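Local coordinates for 4-methyl-5(B-hydroxyethyl)-thiazole monophosphate biosynthesis enzyme (PDB 3OT1), which is of unknown function but belongs to the DJ-1 superfamily and is named for a probable part in making the thiazole monophosphate precursor of thiamine, at residues 75-80 with 107-112; 92-97 with 119-124; 113-118 with 137-142; 126-131 with 143-148. All coordinates share one frame; numbering follows the deposited sequence.

Interaction 1: residues 75-80 with 107-112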
loop_
_atom_site.group_PDB
_atom_site.type_symbol
_atom_site.label_atom_id
_atom_site.label_comp_id
_atom_site.label_asym_id
_atom_site.label_seq_id
_atom_site.Cartn_x
_atom_site.Cartn_y
_atom_site.Cartn_z
ATOM N N LEU A 75 -7.558 -17.018 -3.821
ATOM C CA LEU A 75 -6.405 -16.606 -4.609
ATOM C C LEU A 75 -6.549 -15.111 -4.877
ATOM O O LEU A 75 -7.588 -14.688 -5.361
ATOM C CB LEU A 75 -6.400 -17.388 -5.934
ATOM C CG LEU A 75 -5.278 -17.080 -6.913
ATOM C CD1 LEU A 75 -3.895 -17.451 -6.367
ATOM C CD2 LEU A 75 -5.541 -17.754 -8.246
ATOM N N ALA A 76 -5.513 -14.319 -4.574
ATOM C CA ALA A 76 -5.532 -12.882 -4.808
ATOM C C ALA A 76 -4.337 -12.484 -5.668
ATOM O O ALA A 76 -3.179 -12.725 -5.284
ATOM C CB ALA A 76 -5.501 -12.121 -3.507
ATOM N N LEU A 77 -4.631 -11.909 -6.828
ATOM C CA LEU A 77 -3.625 -11.598 -7.824
ATOM C C LEU A 77 -3.404 -10.091 -7.904
ATOM O O LEU A 77 -4.279 -9.342 -8.337
ATOM C CB LEU A 77 -4.072 -12.101 -9.196
ATOM C CG LEU A 77 -4.390 -13.601 -9.304
ATOM C CD1 LEU A 77 -4.819 -13.909 -10.741
ATOM C CD2 LEU A 77 -3.202 -14.445 -8.935
ATOM N N PRO A 78 -2.204 -9.628 -7.496
ATOM C CA PRO A 78 -1.845 -8.229 -7.706
ATOM C C PRO A 78 -1.746 -7.879 -9.188
ATOM O O PRO A 78 -1.636 -8.774 -10.032
ATOM C CB PRO A 78 -0.474 -8.115 -7.022
ATOM C CG PRO A 78 -0.433 -9.288 -6.040
ATOM C CD PRO A 78 -1.163 -10.379 -6.764
ATOM N N GLY A 79 -1.726 -6.589 -9.464
ATOM C CA GLY A 79 -1.505 -6.079 -10.807
ATOM C C GLY A 79 -0.081 -5.629 -11.019
ATOM O O GLY A 79 0.866 -6.261 -10.552
ATOM N N GLY A 80 0.071 -4.523 -11.729
ATOM C CA GLY A 80 1.339 -4.118 -12.332
ATOM C C GLY A 80 1.439 -4.721 -13.711
ATOM O O GLY A 80 1.066 -5.874 -13.896
ATOM N N VAL A 107 -11.560 -16.109 -6.503
ATOM C CA VAL A 107 -10.394 -15.577 -7.187
ATOM C C VAL A 107 -10.601 -14.072 -7.277
ATOM O O VAL A 107 -11.666 -13.603 -7.686
ATOM C CB VAL A 107 -10.195 -16.223 -8.555
ATOM C CG1 VAL A 107 -9.044 -15.524 -9.291
ATOM C CG2 VAL A 107 -9.948 -17.732 -8.394
ATOM N N ALA A 108 -9.567 -13.337 -6.866
ATOM C CA ALA A 108 -9.617 -11.880 -6.806
ATOM C C ALA A 108 -8.432 -11.335 -7.581
ATOM O O ALA A 108 -7.341 -11.856 -7.443
ATOM C CB ALA A 108 -9.559 -11.438 -5.340
ATOM N N ALA A 109 -8.634 -10.306 -8.382
ATOM C CA ALA A 109 -7.546 -9.724 -9.150
ATOM C C ALA A 109 -7.753 -8.243 -9.369
ATOM O O ALA A 109 -8.876 -7.768 -9.475
ATOM C CB ALA A 109 -7.408 -10.430 -10.503
ATOM N N ILE A 110 -6.650 -7.506 -9.475
ATOM C CA ILE A 110 -6.703 -6.063 -9.563
ATOM C C ILE A 110 -5.832 -5.547 -10.694
ATOM O O ILE A 110 -4.859 -6.179 -11.096
ATOM C CB ILE A 110 -6.320 -5.445 -8.185
ATOM C CG1 ILE A 110 -6.551 -3.929 -8.097
ATOM C CG2 ILE A 110 -4.909 -5.835 -7.774
ATOM C CD1 ILE A 110 -6.557 -3.415 -6.673
ATOM N N CYS A 111 -6.169 -4.329 -11.125
ATOM C CA CYS A 111 -5.325 -3.545 -12.004
ATOM C C CYS A 111 -5.148 -4.188 -13.391
ATOM O O CYS A 111 -6.140 -4.462 -14.053
ATOM C CB CYS A 111 -4.011 -3.310 -11.224
ATOM S SG CYS A 111 -2.711 -2.332 -11.903
ATOM N N ALA A 112 -3.920 -4.404 -13.847
ATOM C CA ALA A 112 -3.700 -4.955 -15.180
ATOM C C ALA A 112 -4.114 -6.417 -15.302
ATOM O O ALA A 112 -4.306 -6.918 -16.406
ATOM C CB ALA A 112 -2.223 -4.790 -15.598
#

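Interaction 2: residues 92-97 with 119-124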
loop_
_atom_site.group_PDB
_atom_site.type_symbol
_atom_site.label_atom_id
_atom_site.label_comp_id
_atom_site.label_asym_id
_atom_site.label_seq_id
_atom_site.Cartn_x
_atom_site.Cartn_y
_atom_site.Cartn_z
ATOM N N ALA A 92 2.176 -22.406 -14.312
ATOM C CA ALA A 92 1.693 -22.728 -12.979
ATOM C C ALA A 92 0.633 -21.734 -12.524
ATOM O O ALA A 92 -0.325 -22.123 -11.871
ATOM C CB ALA A 92 2.839 -22.748 -11.983
ATOM N N LEU A 93 0.806 -20.447 -12.816
ATOM C CA LEU A 93 -0.165 -19.450 -12.382
ATOM C C LEU A 93 -1.502 -19.706 -13.063
ATOM O O LEU A 93 -2.563 -19.675 -12.434
ATOM C CB LEU A 93 0.361 -18.034 -12.664
ATOM C CG LEU A 93 -0.374 -16.789 -12.137
ATOM C CD1 LEU A 93 -1.643 -16.542 -12.917
ATOM C CD2 LEU A 93 -0.681 -16.890 -10.629
ATOM N N LEU A 94 -1.457 -19.900 -14.379
ATOM C CA LEU A 94 -2.687 -20.142 -15.117
ATOM C C LEU A 94 -3.406 -21.403 -14.625
ATOM O O LEU A 94 -4.628 -21.408 -14.499
ATOM C CB LEU A 94 -2.406 -20.226 -16.616
ATOM C CG LEU A 94 -1.841 -18.943 -17.246
ATOM C CD1 LEU A 94 -1.527 -19.201 -18.735
ATOM C CD2 LEU A 94 -2.764 -17.748 -17.107
ATOM N N ALA A 95 -2.646 -22.448 -14.326
ATOM C CA ALA A 95 -3.211 -23.661 -13.761
ATOM C C ALA A 95 -3.850 -23.416 -12.393
ATOM O O ALA A 95 -4.870 -24.033 -12.085
ATOM C CB ALA A 95 -2.125 -24.765 -13.682
ATOM N N LEU A 96 -3.248 -22.563 -11.555
ATOM C CA LEU A 96 -3.833 -22.270 -10.258
ATOM C C LEU A 96 -5.152 -21.545 -10.421
ATOM O O LEU A 96 -6.059 -21.765 -9.648
ATOM C CB LEU A 96 -2.883 -21.436 -9.398
ATOM C CG LEU A 96 -1.792 -22.256 -8.750
ATOM C CD1 LEU A 96 -0.704 -21.344 -8.251
ATOM C CD2 LEU A 96 -2.308 -23.120 -7.591
ATOM N N ILE A 97 -5.254 -20.643 -11.397
ATOM C CA ILE A 97 -6.544 -19.993 -11.628
ATOM C C ILE A 97 -7.616 -21.059 -11.912
ATOM O O ILE A 97 -8.707 -21.020 -11.341
ATOM C CB ILE A 97 -6.482 -18.967 -12.764
ATOM C CG1 ILE A 97 -5.566 -17.788 -12.382
ATOM C CG2 ILE A 97 -7.886 -18.503 -13.150
ATOM C CD1 ILE A 97 -5.204 -16.924 -13.569
ATOM N N ALA A 119 -8.477 -11.927 -19.652
ATOM C CA ALA A 119 -8.986 -11.686 -20.991
ATOM C C ALA A 119 -8.063 -12.348 -22.020
ATOM O O ALA A 119 -8.561 -12.991 -22.944
ATOM C CB ALA A 119 -9.192 -10.217 -21.235
ATOM N N LYS A 120 -6.742 -12.294 -21.830
ATOM C CA LYS A 120 -5.785 -12.864 -22.794
ATOM C C LYS A 120 -5.657 -14.391 -22.785
ATOM O O LYS A 120 -5.336 -14.990 -23.806
ATOM C CB LYS A 120 -4.392 -12.226 -22.607
ATOM C CG LYS A 120 -4.319 -10.758 -22.982
ATOM C CD LYS A 120 -4.739 -10.523 -24.418
ATOM N N GLN A 121 -5.909 -15.036 -21.646
ATOM C CA GLN A 121 -5.720 -16.480 -21.494
ATOM C C GLN A 121 -7.024 -17.236 -21.251
ATOM O O GLN A 121 -7.011 -18.371 -20.776
ATOM C CB GLN A 121 -4.689 -16.754 -20.398
ATOM C CG GLN A 121 -3.282 -16.271 -20.726
ATOM C CD GLN A 121 -2.679 -16.999 -21.918
ATOM O OE1 GLN A 121 -3.016 -18.164 -22.202
ATOM N NE2 GLN A 121 -1.799 -16.321 -22.625
ATOM N N GLN A 122 -8.133 -16.610 -21.622
ATOM C CA GLN A 122 -9.468 -17.218 -21.540
ATOM C C GLN A 122 -9.769 -17.748 -20.154
ATOM O O GLN A 122 -10.173 -18.885 -19.988
ATOM C CB GLN A 122 -9.653 -18.349 -22.569
ATOM C CG GLN A 122 -9.546 -17.895 -23.969
ATOM C CD GLN A 122 -8.125 -17.640 -24.396
ATOM O OE1 GLN A 122 -7.204 -18.415 -24.087
ATOM N NE2 GLN A 122 -7.922 -16.539 -25.104
ATOM N N LYS A 123 -9.568 -16.908 -19.155
ATOM C CA LYS A 123 -10.025 -17.209 -17.809
ATOM C C LYS A 123 -11.249 -16.361 -17.511
ATOM O O LYS A 123 -11.310 -15.210 -17.917
ATOM C CB LYS A 123 -8.946 -16.948 -16.759
ATOM C CG LYS A 123 -7.604 -17.616 -17.041
ATOM C CD LYS A 123 -7.673 -19.108 -17.184
ATOM C CE LYS A 123 -6.307 -19.677 -17.368
ATOM N NZ LYS A 123 -6.349 -21.134 -17.746
ATOM N N PHE A 124 -12.216 -16.936 -16.795
ATOM C CA PHE A 124 -13.457 -16.245 -16.432
ATOM C C PHE A 124 -14.193 -15.703 -17.652
ATOM O O PHE A 124 -14.776 -14.616 -17.629
ATOM C CB PHE A 124 -13.204 -15.179 -15.353
ATOM C CG PHE A 124 -12.602 -15.763 -14.135
ATOM C CD1 PHE A 124 -13.384 -16.514 -13.284
ATOM C CD2 PHE A 124 -11.246 -15.654 -13.878
ATOM C CE1 PHE A 124 -12.831 -17.112 -12.170
ATOM C CE2 PHE A 124 -10.693 -16.240 -12.779
ATOM C CZ PHE A 124 -11.481 -16.976 -11.919
#

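Interaction 3: residues 113-118 with 137-142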
loop_
_atom_site.group_PDB
_atom_site.type_symbol
_atom_site.label_atom_id
_atom_site.label_comp_id
_atom_site.label_asym_id
_atom_site.label_seq_id
_atom_site.Cartn_x
_atom_site.Cartn_y
_atom_site.Cartn_z
ATOM N N THR A 113 -4.171 -7.135 -14.190
ATOM C CA THR A 113 -4.291 -8.577 -14.252
ATOM C C THR A 113 -5.563 -9.095 -14.921
ATOM O O THR A 113 -5.478 -10.011 -15.707
ATOM C CB THR A 113 -4.018 -9.161 -12.859
ATOM O OG1 THR A 113 -2.637 -8.910 -12.575
ATOM C CG2 THR A 113 -4.309 -10.632 -12.799
ATOM N N PRO A 114 -6.739 -8.521 -14.625
ATOM C CA PRO A 114 -7.935 -9.064 -15.321
ATOM C C PRO A 114 -7.816 -8.906 -16.841
ATOM O O PRO A 114 -8.345 -9.745 -17.574
ATOM C CB PRO A 114 -9.088 -8.241 -14.738
ATOM C CG PRO A 114 -8.592 -7.864 -13.340
ATOM C CD PRO A 114 -7.118 -7.574 -13.575
ATOM N N ALA A 115 -7.170 -7.843 -17.314
ATOM C CA ALA A 115 -6.973 -7.614 -18.756
ATOM C C ALA A 115 -5.883 -8.511 -19.339
ATOM O O ALA A 115 -6.113 -9.239 -20.314
ATOM C CB ALA A 115 -6.658 -6.151 -19.002
ATOM N N LEU A 116 -4.682 -8.447 -18.769
ATOM C CA LEU A 116 -3.525 -9.109 -19.349
ATOM C C LEU A 116 -3.428 -10.591 -19.033
ATOM O O LEU A 116 -2.712 -11.314 -19.745
ATOM C CB LEU A 116 -2.234 -8.398 -18.960
ATOM C CG LEU A 116 -2.123 -6.951 -19.429
ATOM C CD1 LEU A 116 -0.752 -6.383 -19.052
ATOM C CD2 LEU A 116 -2.383 -6.818 -20.927
ATOM N N VAL A 117 -4.154 -11.051 -18.004
ATOM C CA VAL A 117 -4.207 -12.468 -17.675
ATOM C C VAL A 117 -5.566 -13.064 -18.081
ATOM O O VAL A 117 -5.611 -13.940 -18.947
ATOM C CB VAL A 117 -3.880 -12.758 -16.204
ATOM C CG1 VAL A 117 -3.896 -14.284 -15.983
ATOM C CG2 VAL A 117 -2.530 -12.136 -15.830
ATOM N N PHE A 118 -6.659 -12.609 -17.482
ATOM C CA PHE A 118 -7.929 -13.302 -17.713
ATOM C C PHE A 118 -8.414 -13.162 -19.162
ATOM O O PHE A 118 -8.730 -14.158 -19.820
ATOM C CB PHE A 118 -9.039 -12.821 -16.783
ATOM C CG PHE A 118 -8.763 -12.957 -15.301
ATOM C CD1 PHE A 118 -7.809 -13.830 -14.778
ATOM C CD2 PHE A 118 -9.521 -12.192 -14.415
ATOM C CE1 PHE A 118 -7.618 -13.903 -13.405
ATOM C CE2 PHE A 118 -9.333 -12.292 -13.070
ATOM C CZ PHE A 118 -8.396 -13.132 -12.561
ATOM N N ASP A 137 -10.198 -1.421 -22.559
ATOM C CA ASP A 137 -10.425 -1.863 -23.926
ATOM C C ASP A 137 -10.118 -3.348 -24.175
ATOM O O ASP A 137 -10.458 -3.885 -25.227
ATOM C CB ASP A 137 -9.700 -0.945 -24.929
ATOM C CG ASP A 137 -8.174 -1.038 -24.860
ATOM O OD1 ASP A 137 -7.547 -0.555 -25.831
ATOM O OD2 ASP A 137 -7.590 -1.569 -23.891
ATOM N N HIS A 138 -9.497 -4.010 -23.202
ATOM C CA HIS A 138 -9.239 -5.440 -23.287
ATOM C C HIS A 138 -10.434 -6.311 -22.874
ATOM O O HIS A 138 -10.434 -7.510 -23.100
ATOM C CB HIS A 138 -8.083 -5.809 -22.363
ATOM C CG HIS A 138 -6.737 -5.416 -22.877
ATOM N ND1 HIS A 138 -6.430 -4.143 -23.310
ATOM C CD2 HIS A 138 -5.599 -6.136 -22.995
ATOM C CE1 HIS A 138 -5.167 -4.103 -23.697
ATOM N NE2 HIS A 138 -4.641 -5.301 -23.517
ATOM N N ILE A 139 -11.425 -5.720 -22.226
ATOM C CA ILE A 139 -12.543 -6.479 -21.685
ATOM C C ILE A 139 -13.721 -6.353 -22.670
ATOM O O ILE A 139 -14.007 -5.251 -23.147
ATOM C CB ILE A 139 -12.940 -5.900 -20.308
ATOM C CG1 ILE A 139 -11.737 -5.746 -19.360
ATOM C CG2 ILE A 139 -14.047 -6.731 -19.695
ATOM C CD1 ILE A 139 -10.923 -7.000 -19.168
ATOM N N PRO A 140 -14.438 -7.459 -22.947
ATOM C CA PRO A 140 -15.617 -7.315 -23.823
ATOM C C PRO A 140 -16.549 -6.240 -23.293
ATOM O O PRO A 140 -16.843 -6.210 -22.099
ATOM C CB PRO A 140 -16.270 -8.703 -23.770
ATOM C CG PRO A 140 -15.129 -9.623 -23.473
ATOM C CD PRO A 140 -14.250 -8.849 -22.512
ATOM N N SER A 141 -16.987 -5.342 -24.174
ATOM C CA SER A 141 -17.703 -4.157 -23.741
ATOM C C SER A 141 -18.951 -4.474 -22.915
ATOM O O SER A 141 -19.266 -3.750 -21.975
ATOM C CB SER A 141 -18.073 -3.291 -24.953
ATOM O OG SER A 141 -18.838 -4.047 -25.882
ATOM N N GLU A 142 -19.650 -5.553 -23.262
ATOM C CA GLU A 142 -20.881 -5.927 -22.572
ATOM C C GLU A 142 -20.597 -6.544 -21.199
ATOM O O GLU A 142 -21.496 -6.614 -20.375
ATOM C CB GLU A 142 -21.731 -6.865 -23.455
ATOM C CG GLU A 142 -23.128 -7.195 -22.896
ATOM C CD GLU A 142 -23.130 -8.384 -21.936
ATOM O OE1 GLU A 142 -24.069 -8.489 -21.118
ATOM O OE2 GLU A 142 -22.185 -9.202 -21.992
#

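Interaction 4: residues 126-131 with 143-148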
loop_
_atom_site.group_PDB
_atom_site.type_symbol
_atom_site.label_atom_id
_atom_site.label_comp_id
_atom_site.label_asym_id
_atom_site.label_seq_id
_atom_site.Cartn_x
_atom_site.Cartn_y
_atom_site.Cartn_z
ATOM N N GLY A 126 -17.041 -14.947 -19.963
ATOM C CA GLY A 126 -18.419 -14.665 -19.621
ATOM C C GLY A 126 -18.643 -13.901 -18.327
ATOM O O GLY A 126 -19.756 -13.474 -18.074
ATOM N N ALA A 127 -17.603 -13.672 -17.531
ATOM C CA ALA A 127 -17.764 -12.962 -16.257
ATOM C C ALA A 127 -17.756 -11.461 -16.445
ATOM O O ALA A 127 -17.017 -10.942 -17.286
ATOM C CB ALA A 127 -16.655 -13.334 -15.287
ATOM N N ARG A 128 -18.555 -10.765 -15.651
ATOM C CA ARG A 128 -18.410 -9.323 -15.497
ATOM C C ARG A 128 -17.138 -9.054 -14.707
ATOM O O ARG A 128 -16.868 -9.736 -13.706
ATOM C CB ARG A 128 -19.604 -8.722 -14.759
ATOM C CG ARG A 128 -20.908 -8.837 -15.498
ATOM C CD ARG A 128 -21.955 -7.877 -15.005
ATOM N NE ARG A 128 -21.486 -6.486 -15.013
ATOM C CZ ARG A 128 -21.400 -5.687 -16.085
ATOM N NH1 ARG A 128 -20.969 -4.435 -15.929
ATOM N NH2 ARG A 128 -21.749 -6.110 -17.304
HETATM N N MSE A 129 -16.362 -8.065 -15.153
HETATM C CA MSE A 129 -15.141 -7.689 -14.468
HETATM C C MSE A 129 -14.756 -6.278 -14.783
HETATM O O MSE A 129 -15.112 -5.728 -15.822
HETATM C CB MSE A 129 -13.991 -8.636 -14.812
HETATM C CG MSE A 129 -13.611 -8.646 -16.284
HETATM SE SE MSE A 129 -12.236 -9.937 -16.707
HETATM C CE MSE A 129 -13.250 -11.551 -16.542
ATOM N N THR A 130 -13.974 -5.721 -13.858
ATOM C CA THR A 130 -13.296 -4.457 -14.080
ATOM C C THR A 130 -11.791 -4.708 -14.114
ATOM O O THR A 130 -11.313 -5.839 -13.955
ATOM C CB THR A 130 -13.675 -3.393 -13.027
ATOM O OG1 THR A 130 -13.298 -2.104 -13.496
ATOM C CG2 THR A 130 -13.051 -3.617 -11.674
ATOM N N CYS A 131 -11.045 -3.646 -14.389
ATOM C CA CYS A 131 -9.584 -3.682 -14.450
ATOM C C CYS A 131 -9.097 -2.252 -14.426
ATOM O O CYS A 131 -9.894 -1.326 -14.299
ATOM C CB CYS A 131 -9.099 -4.412 -15.713
ATOM S SG CYS A 131 -9.531 -3.669 -17.280
ATOM N N ARG A 143 -19.354 -6.968 -20.953
ATOM C CA ARG A 143 -18.961 -7.553 -19.654
ATOM C C ARG A 143 -18.182 -6.578 -18.775
ATOM O O ARG A 143 -17.936 -6.871 -17.608
ATOM C CB ARG A 143 -18.095 -8.790 -19.879
ATOM C CG ARG A 143 -18.764 -9.946 -20.645
ATOM C CD ARG A 143 -19.699 -10.758 -19.765
ATOM N NE ARG A 143 -21.021 -10.156 -19.593
ATOM C CZ ARG A 143 -21.919 -10.501 -18.664
ATOM N NH1 ARG A 143 -23.106 -9.887 -18.631
ATOM N NH2 ARG A 143 -21.664 -11.456 -17.770
ATOM N N LEU A 144 -17.760 -5.447 -19.329
ATOM C CA LEU A 144 -16.946 -4.487 -18.570
ATOM C C LEU A 144 -17.765 -3.795 -17.489
ATOM O O LEU A 144 -18.807 -3.211 -17.767
ATOM C CB LEU A 144 -16.352 -3.429 -19.504
ATOM C CG LEU A 144 -15.506 -2.347 -18.804
ATOM C CD1 LEU A 144 -14.222 -2.886 -18.153
ATOM C CD2 LEU A 144 -15.197 -1.270 -19.856
ATOM N N SER A 145 -17.259 -3.848 -16.258
ATOM C CA SER A 145 -17.732 -3.031 -15.172
ATOM C C SER A 145 -16.782 -1.848 -14.965
ATOM O O SER A 145 -15.549 -2.017 -15.046
ATOM C CB SER A 145 -17.750 -3.860 -13.906
ATOM O OG SER A 145 -18.062 -3.048 -12.802
ATOM N N ARG A 146 -17.341 -0.681 -14.656
ATOM C CA ARG A 146 -16.565 0.484 -14.240
ATOM C C ARG A 146 -16.661 0.723 -12.743
ATOM O O ARG A 146 -16.269 1.780 -12.257
ATOM C CB ARG A 146 -17.001 1.736 -15.007
ATOM C CG ARG A 146 -16.681 1.643 -16.488
ATOM C CD ARG A 146 -17.259 2.793 -17.301
ATOM N NE ARG A 146 -16.819 2.707 -18.692
ATOM C CZ ARG A 146 -17.336 1.886 -19.600
ATOM N NH1 ARG A 146 -16.856 1.887 -20.835
ATOM N NH2 ARG A 146 -18.335 1.069 -19.290
ATOM N N GLN A 147 -17.169 -0.257 -12.010
ATOM C CA GLN A 147 -17.122 -0.174 -10.556
ATOM C C GLN A 147 -15.679 -0.202 -10.086
ATOM O O GLN A 147 -14.835 -0.884 -10.672
ATOM C CB GLN A 147 -17.816 -1.360 -9.921
ATOM C CG GLN A 147 -19.288 -1.479 -10.185
ATOM C CD GLN A 147 -19.711 -2.898 -9.996
ATOM O OE1 GLN A 147 -19.531 -3.742 -10.876
ATOM N NE2 GLN A 147 -20.207 -3.191 -8.825
ATOM N N ARG A 148 -15.408 0.523 -9.012
ATOM C CA ARG A 148 -14.095 0.462 -8.379
ATOM C C ARG A 148 -13.781 -0.955 -7.909
ATOM O O ARG A 148 -12.625 -1.384 -8.030
ATOM C CB ARG A 148 -14.011 1.450 -7.209
ATOM C CG ARG A 148 -14.074 2.909 -7.643
ATOM C CD ARG A 148 -14.133 3.857 -6.480
ATOM N NE ARG A 148 -12.894 3.888 -5.730
ATOM C CZ ARG A 148 -11.807 4.577 -6.076
ATOM N NH1 ARG A 148 -11.788 5.327 -7.168
ATOM N NH2 ARG A 148 -10.754 4.524 -5.289
HETATM O O HOH W 1 -21.051 -3.207 -13.012
HETATM O O HOH W 2 -21.220 -5.665 -12.174
#

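Interaction 1: residues 75-80 with 107-112
Cys111 meets Gly79 and Gly80 where two adjacent parallel strands, 74-77 and 106-110, run out at the edge that faces the probable active site. Its CB packs 3.8 Å from Gly79 CA, an approach made possible because that residue carries no side chain. At the tip, SG accepts the N-H of Gly80 at 3.5 Å in an almost straight bond (173°). With SG trans to the backbone N (chi1 -177°), the sulfur is set beside the chain at the N-cap of helix 81-88. Upstream, the strands pair in parallel register, Leu75 with Val107, Ala76 with Ala108 and Leu77 with Ala109. The ladder of bonds runs from Ala108 N to Leu75 O, Leu77 N to Ala108 O and Ile110 N to Leu77 O, the last being the longest at 3.2 Å. Ile110 CG2 also leans on Leu77 O, 3.6 Å away. On the face carrying Leu77 and Ala109 the two CB atoms touch at 4.0 Å, beneath helix 113-119; Ala76 and Ala108 point to the opposite face, against helix 166-178. Glu24 touches Cys111 and accepts a hydrogen bond from Gly79 N. The positive phi of Cys111 (65°), in the sharp turn from strand into helix 113-119, is consistent with the nucleophile elbow of DJ-1/PfpI relatives, whose reactive cysteine it probably matches. A thiol that accepts a single long bond from a backbone N-H at a helix start, with a glutamate alongside, is consistent with that role.

Interaction 2: residues 92-97 with 119-124
The backbones of helix 91-102 and segment 119-124, at and after the end of helix 113-119, stay well apart, with Leu94 CA 8.0 Å from Gln121 CA and Ile97 CA 7.6 Å from Lys123 CA, so the gap is bridged mainly by side chains. Leu94 and Gln121 lie crosswise, at about a right angle. Both methyls of the leucine rest on the glutamine: CD2 touches Gln121 CB at 3.9 Å, while CD1 reaches over the amide end and approaches Gln121 OE1 to 3.9 Å. Lys123 passes across Ile97 at a slant, its CG lying 4.0 Å from Ile97 CG2; a bend at chi2 (-58°) then carries the rest of the chain toward the previous turn of the helix, and CE comes within 4.0 Å of Leu94 CB. The ammonium end goes on to a salt bridge, so the lysine lays hydrocarbon on the helix while its charge is met by Asp98 of the same helix. Deeper in, the same Ile97 CG2 lies 3.6 Å from Phe124 CE2, approaching the ring obliquely. This methyl is trans to the backbone N of Ile97 and thus leads off the helix, touching lysine and phenylalanine together. The contact grades from partly exposed Leu94, Gln121 and Lys123 to buried Ile97 and Phe124. Helix 113-119 closes the inner side: Val117 packs on Leu94 and Ile97, and Phe118 meets Phe124 edge-to-face. Beneath them Ile97 rests on Leu75 of strand 74-77, which joins helix 91-102 to the central sheet.

Interaction 3: residues 113-118 with 137-142
Ala115 and Leu116 meet the His138 side chain at successive points along its length. Ala115 CB lies 3.7 Å from His138 CB, at the root of the side chain, whereas Leu116 CD2 reaches the far end of the imidazole, 3.8 Å from NE2. Both methyls approach the ring obliquely, and the leucine and histidine side chains lie at a slant to each other. At its ND1 edge the ring is held by Asp137: ND1 donates to OD2 at 2.9 Å (152°), with the oxygen in the imidazole plane, although the N-H comes from above the carboxylate plane. This His-carboxylate bond fixes the rotation of the ring. The helix being covered, 113-119, is the one that follows the Cys111 turn, a position that probably corresponds to the helix after the nucleophile elbow in DJ-1/PfpI relatives; segment 137-142 belongs to the long connection that leads on to strand 149-152. Ile139 supplies the second foothold. With CG1 anti to the carbonyl carbon, a bend at chi2 (-54°) brings CD1 to the helix, 4.0 Å from Ala115 CA and 4.1 Å from Pro114 O. Phe135 packs edge-to-face on His138 and also touches Ala115.

Interaction 4: residues 126-131 with 143-148
A single beta bridge joins Met129 (selenomethionine) to Leu144 within the long connection between helix 113-119 and strand 149-152, where the two segments run in nearly the same direction. Met129 N donates to Arg143 O at 3.2 Å, and its own O receives Ser145 N at 2.9 Å in a practically straight bond (177°). One residue further on, Thr130 OG1 donates a hydrogen bond to Ser145 O at 2.7 Å, from above the carbonyl plane. Ser145 OG in turn accepts the backbone N of Gln147, an ST turn that bends the chain just beyond the bridge. Arg143 closes the Gly126 end. Bent at chi2 and chi3, it folds back so that NH2 donates to Gly126 O at 2.8 Å, with the oxygen at the edge of the guanidinium. One face of that group is covered by Arg128 CG, 3.5 Å from Arg143 NH2. Arg128 runs back over the bridge: NH1 makes a weak bond to Leu144 O at 3.1 Å, and waters accepting from NH1 and NE donate to Gln147 OE1. The two guanidinium planes stand almost perpendicular, and Arg128 NH2 lies only 4.2 Å from Arg143 NH1. The Glu142 carboxylate, which grips Arg143 NE and NH1, probably offsets this closeness, with Leu144 O helping only weakly. Tyr152 of strand 149-152 packs on both arginines. The Met129 side chain starts away from the bridge and packs on Leu157 and Thr159 of strand 157-160 and on Pro114 of helix 113-119, while Arg148, at the far end, pairs with Glu168 of helix 166-178 and donates to the backbone of the neighbouring subunit.

In the fold
Interaction 1 is the centre of the group: its strands lie in the middle of the sheet, and strand 106-110 leads into Cys111, the probable reactive residue. Interaction 2 packs on it from one side, Phe124 CZ lying 3.7 Å from Val107 CB. Helix 113-119 of interaction 3 starts directly beyond Cys111 and is tied back by Thr113 OG1, 2.7 Å from Pro78 O. Interactions 3 and 4 are the nearest pair, centres about 8 Å apart, meeting where Ile139 CG1 lies 3.7 Å from Cys131 SG. Segment 126-131 also packs against the Cys111 turn, Cys131 CB lying 3.4 Å from Cys111 O. Interactions 2 and 4, about 17 Å apart between centres, touch through Phe124 and Met129.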